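Local coordinates for protein inactive glucansucrase (Lactobacillus reuteri, PDB 5JBD) that is an inactive glucansucrase, a calcium-binding member of glycosyl hydrolase family 70 built around a TIM-barrel core, at residues 287-292 / 820-825. Sequence-based numbering, arbitrary orientation.
Sequences NIDADV and AISTGV. With CA (calcium ion), chain C.
S822 is gripped by two aspartates at once, a worked example of how carboxylates at the turn leading into a helix can hold a loop far away in sequence. Its OG lies 2.5 Å from D291 OD2, a very short separation, and 2.6 Å from D289 OD2. With chi1 at 80°, OG sits between the backbone N and carbonyl carbon of S822, facing the two aspartates. The backbone N-H of S822 reaches the syn lone pair of D291 OD1 at 3.0 Å and 164°, so the D291 carboxylate takes S822 with both oxygens. Q226 and Q252 add amide donors to OD1 and OD2, respectively, and these neutral donors probably help to stabilise the paired carboxylates. D289 has a second task: its OD1, met on the anti side, accepts from D291 N at 3.0 Å. Its CG stands anti to the backbone N (chi1 -169°), which carries the carboxylate toward the loop, where its two oxygens serve different partners. Around this polar core the packing is slight, with A820 CB 3.4 Å from D291 OD2 and I821 at the exposed margin. At the other end of 287-292, N287 O binds the calcium ion, whose site also includes E237, D243 and N751. The whole is an aspartate-capped entry to helix 291-304, following barrel strand 279-282 of the family 70 fold and pinned to the loop before strand 841-845.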
loop_
_atom_site.group_PDB
_atom_site.type_symbol
_atom_site.label_atom_id
_atom_site.label_comp_id
_atom_site.label_asym_id
_atom_site.label_seq_id
_atom_site.Cartn_x
_atom_site.Cartn_y
_atom_site.Cartn_z
ATOM N N ASN A 287 -3.933 10.261 -2.025
ATOM C CA ASN A 287 -5.020 9.581 -2.734
ATOM C C ASN A 287 -6.313 9.490 -1.915
ATOM O O ASN A 287 -7.193 8.710 -2.243
ATOM C CB ASN A 287 -4.547 8.186 -3.133
ATOM C CG ASN A 287 -3.172 8.203 -3.776
ATOM O OD1 ASN A 287 -2.215 7.758 -3.162
ATOM N ND2 ASN A 287 -3.062 8.743 -4.994
ATOM N N ILE A 288 -6.401 10.312 -0.872
ATOM C CA ILE A 288 -7.537 10.360 0.034
ATOM C C ILE A 288 -7.948 11.828 0.193
ATOM O O ILE A 288 -7.100 12.707 0.132
ATOM C CB ILE A 288 -7.202 9.722 1.403
ATOM C CG1 ILE A 288 -6.039 10.451 2.106
ATOM C CG2 ILE A 288 -6.869 8.245 1.230
ATOM C CD1 ILE A 288 -5.489 9.740 3.335
ATOM N N ASP A 289 -9.234 12.076 0.387
ATOM C CA ASP A 289 -9.746 13.412 0.699
ATOM C C ASP A 289 -8.866 14.034 1.792
ATOM O O ASP A 289 -8.710 13.467 2.877
ATOM C CB ASP A 289 -11.217 13.341 1.130
ATOM C CG ASP A 289 -11.890 14.711 1.205
ATOM O OD1 ASP A 289 -11.278 15.667 1.716
ATOM O OD2 ASP A 289 -13.058 14.831 0.779
ATOM N N ALA A 290 -8.241 15.175 1.475
ATOM C CA ALA A 290 -7.282 15.805 2.396
ATOM C C ALA A 290 -7.881 16.280 3.715
ATOM O O ALA A 290 -7.125 16.548 4.655
ATOM C CB ALA A 290 -6.530 16.951 1.711
ATOM N N ASP A 291 -9.216 16.370 3.806
ATOM C CA ASP A 291 -9.890 16.609 5.087
ATOM C C ASP A 291 -9.361 15.705 6.190
ATOM O O ASP A 291 -9.254 16.137 7.339
ATOM C CB ASP A 291 -11.393 16.336 4.997
ATOM C CG ASP A 291 -12.135 17.277 4.085
ATOM O OD1 ASP A 291 -11.588 18.318 3.644
ATOM O OD2 ASP A 291 -13.314 16.956 3.800
ATOM N N VAL A 292 -9.058 14.443 5.857
ATOM C CA VAL A 292 -8.665 13.474 6.887
ATOM C C VAL A 292 -7.282 13.773 7.467
ATOM O O VAL A 292 -7.000 13.411 8.604
ATOM C CB VAL A 292 -8.762 12.004 6.420
ATOM C CG1 VAL A 292 -10.160 11.693 5.896
ATOM C CG2 VAL A 292 -7.685 11.654 5.394
ATOM N N ALA A 820 -15.343 20.590 7.734
ATOM C CA ALA A 820 -14.316 20.142 6.784
ATOM C C ALA A 820 -14.316 20.978 5.496
ATOM O O ALA A 820 -15.355 21.461 5.050
ATOM C CB ALA A 820 -14.523 18.669 6.454
ATOM N N ILE A 821 -13.136 21.147 4.911
ATOM C CA ILE A 821 -12.965 21.974 3.698
ATOM C C ILE A 821 -13.728 21.392 2.512
ATOM O O ILE A 821 -14.482 22.090 1.868
ATOM C CB ILE A 821 -11.456 22.151 3.320
ATOM C CG1 ILE A 821 -10.734 22.941 4.435
ATOM C CG2 ILE A 821 -11.301 22.856 1.970
ATOM C CD1 ILE A 821 -9.249 23.260 4.254
ATOM N N SER A 822 -13.518 20.116 2.217
ATOM C CA SER A 822 -14.066 19.538 0.990
ATOM C C SER A 822 -15.598 19.520 0.990
ATOM O O SER A 822 -16.199 19.769 -0.051
ATOM C CB SER A 822 -13.498 18.141 0.711
ATOM O OG SER A 822 -14.132 17.118 1.465
ATOM N N THR A 823 -16.209 19.288 2.154
ATOM C CA THR A 823 -17.690 19.155 2.272
ATOM C C THR A 823 -18.429 20.348 2.851
ATOM O O THR A 823 -19.626 20.501 2.600
ATOM C CB THR A 823 -18.061 17.979 3.179
ATOM O OG1 THR A 823 -17.476 18.172 4.479
ATOM C CG2 THR A 823 -17.580 16.689 2.579
ATOM N N GLY A 824 -17.736 21.164 3.647
ATOM C CA GLY A 824 -18.378 22.225 4.417
ATOM C C GLY A 824 -19.221 21.747 5.597
ATOM O O GLY A 824 -19.965 22.548 6.154
ATOM N N VAL A 825 -19.089 20.473 5.998
ATOM C CA VAL A 825 -19.771 19.948 7.192
ATOM C C VAL A 825 -18.792 19.215 8.103
ATOM O O VAL A 825 -17.701 18.817 7.671
ATOM C CB VAL A 825 -20.972 19.030 6.848
ATOM C CG1 VAL A 825 -22.023 19.799 6.055
ATOM C CG2 VAL A 825 -20.538 17.792 6.087
HETATM CA CA CA C . -8.899 7.043 -2.521
HETATM O O HOH W 1 -9.857 6.593 -0.357
#